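Local coordinates for hypothetical protein (PDB 2OP5), which is of unknown function but adopts a ferredoxin-like fold and forms a dimer, as do relatives in the dimeric alpha/beta-barrel clan, at residues T19-N22 with E23-L26; E25-L28 with K29-E33; W35-D38 with L39-R42. All blocks are in the same frame, centred on the assembly; numbering follows the deposited sequence.

How the contacts relate
The three contacts follow one another along the chain, and all are local, formed between side chains and backbone a few residues apart. Contacts 1 and 2 share Glu25 and Leu26 and belong to helix 21-28, one at its first turn and the other at its last; both lie at the surface, with centres 10 Å apart. Contact 3, whose centre is 25 Å from that of contact 1, opens helix 37-46 and is partly buried. Serine N-caps define contacts 1 and 3, whereas contact 2 is a helix end tied by a serine hydroxyl. Carboxylates crowd contact 1, contact 2 joins backbone and serine hydrogen bonds to a small apolar cluster, and contact 3 pairs aromatic packing with a salt bridge.

Contact 1: T19-N22 with E23-L26; sequences TSEN and ELEL
Ser20 and Glu23 meet where the loop residues 19-20 run into helix 21-28, and the CA atoms of Glu21 and Leu24 come within 5.0 Å across the first turn. Three i to i+4 bonds set the helical geometry: Leu24 N to Ser20 O at 3.2 Å, Glu25 N to Glu21 O at 2.9 Å and Leu26 N to Asn22 O at 3.0 Å. The hydroxyl of Ser20 adds a capping bond of another kind, for Ser20 OG accepts from Glu23 N at 3.1 Å with an N-H...O angle of 152°. A chi1 of 70° lodges OG between the backbone N and the carbonyl carbon, turned in over the first turn, where it also rests 3.3 Å from Glu23 CB. Replacing Ser20 by an alanine would probably leave Glu23 N without its capping acceptor and weaken the start of the helix. Acidic side chains occupy the flank beyond the cap. Glu21 and Glu25 cross at about a right angle in the Glu25 conformer given, one of two, so their closeness is not certain. The carboxylate of Glu21 has a firmer partner in the loop, its OE1 being hydrogen-bonded to His62 ND1. Leu24 runs beside Glu21, pointing the same way, and packs on Phe18, His62 and Lys55. Glu23, by contrast, is extended beyond CG and gives its OE2 to Val99 N, tying the helix start to the loop holding Phe98. Together the inward hydroxyl and the following turn form a serine N-cap, here at the start of the helix that follows strand 10-17 in this ferredoxin-like fold.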
ATOM      1  N   THR A  19      -3.962  18.179  -9.402  1.00 23.68           N
ATOM      2  CA  THR A  19      -4.207  18.777 -10.711  1.00 23.90           C
ATOM      3  C   THR A  19      -2.922  19.361 -11.331  1.00 23.92           C
ATOM      4  O   THR A  19      -2.918  19.798 -12.485  1.00 22.79           O
ATOM      5  CB  THR A  19      -5.298  19.874 -10.662  1.00 24.57           C
ATOM      6  OG1 THR A  19      -4.843  20.980  -9.883  1.00 25.75           O
ATOM      7  CG2 THR A  19      -6.621  19.329 -10.088  1.00 25.96           C
ATOM      8  N   SER A  20      -1.842  19.385 -10.561  1.00 24.07           N
ATOM      9  CA  SER A  20      -0.553  19.836 -11.076  1.00 23.78           C
ATOM     10  C   SER A  20       0.569  19.216 -10.256  1.00 24.48           C
ATOM     11  O   SER A  20       0.381  18.854  -9.086  1.00 22.99           O
ATOM     12  CB  SER A  20      -0.432  21.359 -11.027  1.00 23.46           C
ATOM     13  OG  SER A  20      -0.335  21.819  -9.689  1.00 21.22           O
ATOM     14  N   GLU A  21       1.734  19.120 -10.894  1.00 25.29           N
ATOM     15  CA  GLU A  21       2.925  18.617 -10.264  1.00 26.18           C
ATOM     16  C   GLU A  21       3.378  19.592  -9.162  1.00 25.82           C
ATOM     17  O   GLU A  21       3.742  19.157  -8.076  1.00 25.05           O
ATOM     18  CB  GLU A  21       4.025  18.398 -11.304  1.00 26.90           C
ATOM     19  CG  GLU A  21       5.241  17.649 -10.780  1.00 30.07           C
ATOM     20  CD  GLU A  21       4.938  16.215 -10.337  1.00 33.07           C
ATOM     21  OE1 GLU A  21       3.888  15.645 -10.740  1.00 33.00           O
ATOM     22  OE2 GLU A  21       5.775  15.655  -9.595  1.00 34.64           O
ATOM     23  N   ASN A  22       3.327  20.898  -9.416  1.00 25.57           N
ATOM     24  CA  ASN A  22       3.727  21.867  -8.385  1.00 25.47           C
ATOM     25  C   ASN A  22       2.900  21.687  -7.123  1.00 25.40           C
ATOM     26  O   ASN A  22       3.434  21.760  -6.012  1.00 25.97           O
ATOM     27  CB  ASN A  22       3.666  23.327  -8.868  1.00 25.05           C
ATOM     28  CG  ASN A  22       4.864  23.731  -9.727  1.00 25.73           C
ATOM     29  OD1 ASN A  22       5.829  22.977  -9.900  1.00 24.86           O
ATOM     30  ND2 ASN A  22       4.812  24.956 -10.256  1.00 23.95           N
ATOM     31  N   GLU A  23       1.614  21.413  -7.279  1.00 25.46           N
ATOM     32  CA  GLU A  23       0.760  21.205  -6.108  1.00 26.36           C
ATOM     33  C   GLU A  23       1.144  19.929  -5.345  1.00 25.82           C
ATOM     34  O   GLU A  23       1.194  19.921  -4.107  1.00 25.76           O
ATOM     35  CB  GLU A  23      -0.708  21.190  -6.503  1.00 26.81           C
ATOM     36  CG  GLU A  23      -1.623  21.240  -5.294  1.00 30.17           C
ATOM     37  CD  GLU A  23      -3.045  21.631  -5.640  1.00 31.80           C
ATOM     38  OE1 GLU A  23      -3.230  22.564  -6.445  1.00 33.75           O
ATOM     39  OE2 GLU A  23      -3.982  21.024  -5.082  1.00 33.46           O
ATOM     40  N   LEU A  24       1.433  18.859  -6.076  1.00 25.73           N
ATOM     41  CA  LEU A  24       1.916  17.624  -5.455  1.00 25.65           C
ATOM     42  C   LEU A  24       3.201  17.886  -4.668  1.00 25.31           C
ATOM     43  O   LEU A  24       3.315  17.464  -3.510  1.00 25.60           O
ATOM     44  CB  LEU A  24       2.133  16.540  -6.524  1.00 25.39           C
ATOM     45  CG  LEU A  24       2.775  15.192  -6.141  1.00 26.26           C
ATOM     46  CD1 LEU A  24       2.308  14.141  -7.118  1.00 26.59           C
ATOM     47  CD2 LEU A  24       4.319  15.197  -6.035  1.00 26.07           C
ATOM     48  N   GLU A  25       4.142  18.615  -5.273  1.00 25.47           N
ATOM     49  CA  GLU A  25       5.424  18.938  -4.633  0.50 25.45           C
ATOM     50  C   GLU A  25       5.248  19.761  -3.368  1.00 25.35           C
ATOM     51  O   GLU A  25       5.991  19.588  -2.390  1.00 25.75           O
ATOM     52  CB  GLU A  25       6.330  19.711  -5.583  0.50 25.10           C
ATOM     53  CG  GLU A  25       6.779  18.937  -6.806  0.50 26.42           C
ATOM     54  CD  GLU A  25       7.674  19.755  -7.704  0.50 25.99           C
ATOM     55  OE1 GLU A  25       8.689  20.286  -7.197  0.50 27.08           O
ATOM     56  OE2 GLU A  25       7.364  19.862  -8.912  0.50 27.58           O
ATOM     57  N   LEU A  26       4.275  20.677  -3.391  1.00 24.52           N
ATOM     58  CA  LEU A  26       3.981  21.533  -2.233  1.00 24.20           C
ATOM     59  C   LEU A  26       3.358  20.750  -1.089  1.00 24.17           C
ATOM     60  O   LEU A  26       3.651  21.021   0.079  1.00 24.95           O
ATOM     61  CB  LEU A  26       3.040  22.678  -2.610  1.00 24.13           C
ATOM     62  CG  LEU A  26       2.663  23.596  -1.426  1.00 24.69           C
ATOM     63  CD1 LEU A  26       3.889  24.297  -0.863  1.00 23.70           C
ATOM     64  CD2 LEU A  26       1.651  24.590  -1.865  1.00 24.55           C
TER

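Contact 2: E25-L28 with K29-E33; sequences ELFL and KSLDE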
ATOM      1  N   GLU A  25       4.142  18.615  -5.273  1.00 25.47           N
ATOM      2  CA  GLU A  25       5.424  18.938  -4.633  0.50 25.45           C
ATOM      3  C   GLU A  25       5.248  19.761  -3.368  1.00 25.35           C
ATOM      4  O   GLU A  25       5.991  19.588  -2.390  1.00 25.75           O
ATOM      5  CB  GLU A  25       6.330  19.711  -5.583  0.50 25.10           C
ATOM      6  CG  GLU A  25       6.779  18.937  -6.806  0.50 26.42           C
ATOM      7  CD  GLU A  25       7.674  19.755  -7.704  0.50 25.99           C
ATOM      8  OE1 GLU A  25       8.689  20.286  -7.197  0.50 27.08           O
ATOM      9  OE2 GLU A  25       7.364  19.862  -8.912  0.50 27.58           O
ATOM     10  N   LEU A  26       4.275  20.677  -3.391  1.00 24.52           N
ATOM     11  CA  LEU A  26       3.981  21.533  -2.233  1.00 24.20           C
ATOM     12  C   LEU A  26       3.358  20.750  -1.089  1.00 24.17           C
ATOM     13  O   LEU A  26       3.651  21.021   0.079  1.00 24.95           O
ATOM     14  CB  LEU A  26       3.040  22.678  -2.610  1.00 24.13           C
ATOM     15  CG  LEU A  26       2.663  23.596  -1.426  1.00 24.69           C
ATOM     16  CD1 LEU A  26       3.889  24.297  -0.863  1.00 23.70           C
ATOM     17  CD2 LEU A  26       1.651  24.590  -1.865  1.00 24.55           C
ATOM     18  N   PHE A  27       2.455  19.836  -1.431  1.00 23.93           N
ATOM     19  CA  PHE A  27       1.802  18.940  -0.473  1.00 24.40           C
ATOM     20  C   PHE A  27       2.840  18.050   0.199  1.00 25.42           C
ATOM     21  O   PHE A  27       2.810  17.869   1.418  1.00 25.21           O
ATOM     22  CB  PHE A  27       0.747  18.049  -1.177  1.00 24.07           C
ATOM     23  CG  PHE A  27      -0.061  17.205  -0.218  1.00 24.63           C
ATOM     24  CD1 PHE A  27      -1.274  17.656   0.266  1.00 24.72           C
ATOM     25  CD2 PHE A  27       0.407  15.991   0.223  1.00 22.80           C
ATOM     26  CE1 PHE A  27      -1.985  16.914   1.145  1.00 24.46           C
ATOM     27  CE2 PHE A  27      -0.304  15.262   1.122  1.00 25.30           C
ATOM     28  CZ  PHE A  27      -1.512  15.715   1.572  1.00 25.54           C
ATOM     29  N   LEU A  28       3.725  17.461  -0.605  1.00 26.89           N
ATOM     30  CA  LEU A  28       4.849  16.678  -0.082  1.00 28.75           C
ATOM     31  C   LEU A  28       5.707  17.503   0.853  1.00 31.26           C
ATOM     32  O   LEU A  28       6.065  17.046   1.938  1.00 33.12           O
ATOM     33  CB  LEU A  28       5.752  16.155  -1.212  1.00 27.75           C
ATOM     34  CG  LEU A  28       5.284  14.941  -2.032  1.00 28.00           C
ATOM     35  CD1 LEU A  28       6.379  14.517  -2.980  1.00 27.30           C
ATOM     36  CD2 LEU A  28       4.903  13.757  -1.135  1.00 27.82           C
ATOM     37  N   LYS A  29       6.041  18.728   0.439  1.00 33.36           N
ATOM     38  CA  LYS A  29       6.850  19.613   1.280  1.00 34.48           C
ATOM     39  C   LYS A  29       6.149  20.089   2.543  1.00 35.41           C
ATOM     40  O   LYS A  29       6.795  20.669   3.403  1.00 36.76           O
ATOM     41  CB  LYS A  29       7.433  20.785   0.500  1.00 34.26           C
ATOM     42  CG  LYS A  29       8.708  20.399  -0.213  1.00 35.78           C
ATOM     43  CD  LYS A  29       9.340  21.531  -0.995  1.00 36.15           C
ATOM     44  CE  LYS A  29      10.703  21.107  -1.571  1.00 37.36           C
ATOM     45  NZ  LYS A  29      11.699  20.748  -0.499  1.00 39.31           N
ATOM     46  N   SER A  30       4.856  19.815   2.686  1.00 35.71           N
ATOM     47  CA  SER A  30       4.127  20.190   3.894  1.00 35.79           C
ATOM     48  C   SER A  30       3.782  19.002   4.797  1.00 35.89           C
ATOM     49  O   SER A  30       3.049  19.189   5.780  1.00 35.34           O
ATOM     50  CB  SER A  30       2.822  20.863   3.489  1.00 35.42           C
ATOM     51  OG  SER A  30       3.073  21.810   2.478  1.00 37.93           O
ATOM     52  N   LEU A  31       4.274  17.799   4.482  1.00 35.65           N
ATOM     53  CA  LEU A  31       3.893  16.605   5.271  1.00 36.26           C
ATOM     54  C   LEU A  31       4.527  16.523   6.647  1.00 35.82           C
ATOM     55  O   LEU A  31       3.929  15.945   7.545  1.00 33.18           O
ATOM     56  CB  LEU A  31       4.166  15.294   4.517  1.00 37.17           C
ATOM     57  CG  LEU A  31       3.237  15.047   3.332  1.00 37.80           C
ATOM     58  CD1 LEU A  31       3.671  13.807   2.575  1.00 38.57           C
ATOM     59  CD2 LEU A  31       1.781  14.972   3.783  1.00 39.19           C
ATOM     60  N   ASP A  32       5.728  17.087   6.786  1.00 36.31           N
ATOM     61  CA  ASP A  32       6.455  17.133   8.043  1.00 36.67           C
ATOM     62  C   ASP A  32       5.725  17.986   9.064  1.00 37.34           C
ATOM     63  O   ASP A  32       5.946  17.840  10.269  1.00 38.02           O
ATOM     64  CB  ASP A  32       7.849  17.714   7.813  1.00 37.48           C
ATOM     65  N   GLU A  33       4.892  18.912   8.584  1.00 37.77           N
ATOM     66  CA  GLU A  33       4.023  19.711   9.456  1.00 38.18           C
ATOM     67  C   GLU A  33       2.932  18.798  10.050  1.00 37.51           C
ATOM     68  O   GLU A  33       2.458  19.025  11.156  1.00 38.68           O
ATOM     69  CB  GLU A  33       3.346  20.849   8.662  1.00 38.08           C
ATOM     70  CG  GLU A  33       4.305  21.903   8.098  1.00 40.45           C
ATOM     71  CD  GLU A  33       3.679  22.810   7.022  1.00 40.15           C
ATOM     72  OE1 GLU A  33       2.435  22.964   6.975  1.00 43.65           O
ATOM     73  OE2 GLU A  33       4.451  23.362   6.210  1.00 41.05           O
TER
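Leu26 and Ser30 join across the end of helix 21-28, where Lys29 N still bonds Glu25 O at 3.0 Å in the i to i+4 pattern before Ser30 N turns to Phe27 O and Leu31 N to Leu28 O, each three residues back. These last two donors stand well above the planes of their carbonyls, 71° out for Phe27 O and 63° for Leu28 O, so neither approaches a lone pair. Ser30 also bonds through its side chain. With OG anti to its own carbonyl carbon (chi1 -46°), the hydroxyl folds back toward the preceding turn and donates to Leu26 O at 2.6 Å, the donor tilted modestly from that carbonyl plane. Ser30 thus uses both its amide and its hydroxyl to tie down the final turn. A type I beta turn from Leu28 to Leu31 carries the chain from helix 21-28 into the short, weakly bonded helix that follows, part of the helical connection between strands 10-17 and 48-56 of the ferredoxin-like fold. Leu31 fills the inner side of this junction and splits its two methyl groups between neighbours. Its CD2 comes to 3.4 Å from Phe27 CE2, meeting the ring obliquely, while CD1 lies 3.9 Å from Leu28 CD2. Leu31 CG also sits 3.4 Å from Phe27 O, bringing the branched end close to the helix backbone. The Phe27 ring continues the apolar cluster by meeting Phe98 edge-to-face and Phe18 at an inclined angle. Leu31 packs on Met66 of strand 63-70, and Leu28 covers Ile64 of the same strand while touching Val110 of the second subunit.

Contact 3: W35-D38 with L39-R42; sequences WSED and LYSR. With EDO (1,2-ethanediol), chain G.
Trp35 and Tyr40 cross at about a right angle, Trp35 CB approaching Tyr40 OH to 3.4 Å and lying 3.7 Å from Tyr40 CZ, obliquely to the phenol ring. The six-membered part of the indole meets Leu39 obliquely, Trp35 CE3 lying 3.9 Å from Leu39 CD2. Both partners of Trp35 lie on the first turn of helix 37-46. Ser36 OG, set between the backbone N and carbonyl carbon (chi1 62°), accepts from Leu39 N at 3.1 Å, and Ser36 O receives Tyr40 N almost straight, at 3.0 Å and 175°. A serine N-cap therefore fixes the backbone from which Leu39 and Tyr40 project. Within the first turn, Asp38 reaches Arg42, four residues on, its OD2 meeting the guanidinium edge in a salt bridge whose bond from Arg42 NH2 is weak, at 3.3 Å, with the carboxylate and guanidinium planes 66° apart. An ethanediol, probably from the crystallisation liquor, gives a weak bond to Glu37 O.

Farther out, His51 takes part twice, hydrogen-bonding Tyr40 OH and meeting the indole edge-to-face. Leu39 packs on Ile82 of helix 73-86, and the Tyr40 ring stacks on Phe113 of the second subunit, bringing this helix start into the dimer interface. Arg42 NH2 has a second acidic partner in Glu86, so its positive charge is probably shared between two carboxylates, one in its own helix and one in helix 73-86, whereas the largely buried phenol has its hydroxyl satisfied by His51.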
ATOM      1  N   TRP A  35       2.846  14.855   9.795  1.00 31.80           N
ATOM      2  CA  TRP A  35       3.355  13.619  10.324  1.00 30.35           C
ATOM      3  C   TRP A  35       4.628  13.856  11.113  1.00 30.08           C
ATOM      4  O   TRP A  35       5.738  13.563  10.656  1.00 31.50           O
ATOM      5  CB  TRP A  35       3.538  12.631   9.168  1.00 30.53           C
ATOM      6  CG  TRP A  35       2.239  12.485   8.356  1.00 30.36           C
ATOM      7  CD1 TRP A  35       1.998  12.969   7.096  1.00 30.17           C
ATOM      8  CD2 TRP A  35       1.005  11.893   8.793  1.00 31.20           C
ATOM      9  NE1 TRP A  35       0.722  12.686   6.711  1.00 30.05           N
ATOM     10  CE2 TRP A  35       0.079  12.027   7.726  1.00 31.17           C
ATOM     11  CE3 TRP A  35       0.595  11.237   9.962  1.00 29.94           C
ATOM     12  CZ2 TRP A  35      -1.223  11.533   7.798  1.00 29.03           C
ATOM     13  CZ3 TRP A  35      -0.715  10.751  10.020  1.00 29.17           C
ATOM     14  CH2 TRP A  35      -1.596  10.905   8.947  1.00 29.27           C
ATOM     15  N   SER A  36       4.455  14.433  12.303  1.00 29.30           N
ATOM     16  CA  SER A  36       5.558  14.666  13.226  1.00 27.19           C
ATOM     17  C   SER A  36       5.849  13.355  13.953  1.00 27.02           C
ATOM     18  O   SER A  36       5.003  12.470  14.022  1.00 25.11           O
ATOM     19  CB  SER A  36       5.176  15.734  14.241  1.00 26.94           C
ATOM     20  OG  SER A  36       4.072  15.314  15.018  1.00 25.27           O
ATOM     21  N   GLU A  37       7.050  13.246  14.506  1.00 27.88           N
ATOM     22  CA  GLU A  37       7.447  12.052  15.247  1.00 29.31           C
ATOM     23  C   GLU A  37       6.624  12.028  16.534  1.00 28.23           C
ATOM     24  O   GLU A  37       6.373  10.969  17.107  1.00 27.15           O
ATOM     25  CB  GLU A  37       8.952  12.036  15.588  1.00 30.09           C
ATOM     26  CG  GLU A  37       9.925  12.432  14.459  1.00 33.64           C
ATOM     27  CD  GLU A  37       9.897  11.532  13.228  1.00 37.04           C
ATOM     28  OE1 GLU A  37       9.389  10.396  13.289  1.00 39.53           O
ATOM     29  OE2 GLU A  37      10.420  11.975  12.181  1.00 41.04           O
ATOM     30  N   ASP A  38       6.218  13.209  16.988  1.00 27.55           N
ATOM     31  CA  ASP A  38       5.387  13.311  18.167  1.00 28.08           C
ATOM     32  C   ASP A  38       4.057  12.589  17.928  1.00 26.81           C
ATOM     33  O   ASP A  38       3.656  11.730  18.715  1.00 26.65           O
ATOM     34  CB  ASP A  38       5.164  14.784  18.499  1.00 29.34           C
ATOM     35  CG  ASP A  38       4.342  14.983  19.748  1.00 31.34           C
ATOM     36  OD1 ASP A  38       4.364  14.125  20.648  1.00 34.47           O
ATOM     37  OD2 ASP A  38       3.661  16.020  19.827  1.00 36.87           O
ATOM     38  N   LEU A  39       3.402  12.922  16.814  1.00 26.20           N
ATOM     39  CA  LEU A  39       2.134  12.315  16.440  1.00 24.87           C
ATOM     40  C   LEU A  39       2.340  10.809  16.223  1.00 25.11           C
ATOM     41  O   LEU A  39       1.596  10.003  16.742  1.00 24.38           O
ATOM     42  CB  LEU A  39       1.575  12.975  15.170  1.00 24.06           C
ATOM     43  CG  LEU A  39       0.275  12.359  14.656  1.00 21.27           C
ATOM     44  CD1 LEU A  39      -0.747  12.461  15.690  1.00 22.18           C
ATOM     45  CD2 LEU A  39      -0.234  12.984  13.363  1.00 24.19           C
ATOM     46  N   TYR A  40       3.360  10.444  15.458  1.00 25.60           N
ATOM     47  CA  TYR A  40       3.683   9.027  15.234  1.00 25.32           C
ATOM     48  C   TYR A  40       3.900   8.250  16.517  1.00 25.16           C
ATOM     49  O   TYR A  40       3.505   7.105  16.614  1.00 23.78           O
ATOM     50  CB  TYR A  40       4.950   8.867  14.389  1.00 25.25           C
ATOM     51  CG  TYR A  40       4.785   9.023  12.902  1.00 24.89           C
ATOM     52  CD1 TYR A  40       3.747   8.376  12.218  1.00 23.65           C
ATOM     53  CD2 TYR A  40       5.733   9.713  12.161  1.00 24.94           C
ATOM     54  CE1 TYR A  40       3.607   8.495  10.873  1.00 25.23           C
ATOM     55  CE2 TYR A  40       5.618   9.809  10.800  1.00 24.05           C
ATOM     56  CZ  TYR A  40       4.552   9.199  10.157  1.00 24.90           C
ATOM     57  OH  TYR A  40       4.428   9.321   8.786  1.00 25.10           O
ATOM     58  N   SER A  41       4.540   8.866  17.501  1.00 25.93           N
ATOM     59  CA  SER A  41       4.764   8.184  18.780  1.00 26.93           C
ATOM     60  C   SER A  41       3.443   7.776  19.408  1.00 26.36           C
ATOM     61  O   SER A  41       3.302   6.654  19.844  1.00 24.91           O
ATOM     62  CB  SER A  41       5.541   9.074  19.747  1.00 27.00           C
ATOM     63  OG  SER A  41       5.956   8.335  20.876  1.00 30.43           O
ATOM     64  N   ARG A  42       2.474   8.694  19.408  1.00 27.41           N
ATOM     65  CA  ARG A  42       1.162   8.436  19.998  1.00 28.13           C
ATOM     66  C   ARG A  42       0.287   7.509  19.160  1.00 28.18           C
ATOM     67  O   ARG A  42      -0.473   6.720  19.722  1.00 29.07           O
ATOM     68  CB  ARG A  42       0.448   9.754  20.324  1.00 28.26           C
ATOM     69  CG  ARG A  42       1.119  10.420  21.517  1.00 29.14           C
ATOM     70  CD  ARG A  42       0.575  11.797  21.901  1.00 29.44           C
ATOM     71  NE  ARG A  42       1.031  12.830  20.973  1.00 29.58           N
ATOM     72  CZ  ARG A  42       0.307  13.393  20.018  1.00 26.87           C
ATOM     73  NH1 ARG A  42      -0.962  13.080  19.831  1.00 27.36           N
ATOM     74  NH2 ARG A  42       0.871  14.310  19.257  1.00 27.31           N
TER
HETATM   75  C1  EDO G 117       9.074   8.102  15.016  1.00 34.45           C
HETATM   76  O1  EDO G 117       9.834   6.893  15.213  1.00 36.14           O
HETATM   77  C2  EDO G 117       8.032   8.391  16.101  1.00 35.47           C
HETATM   78  O2  EDO G 117       8.550   8.754  17.388  1.00 34.11           O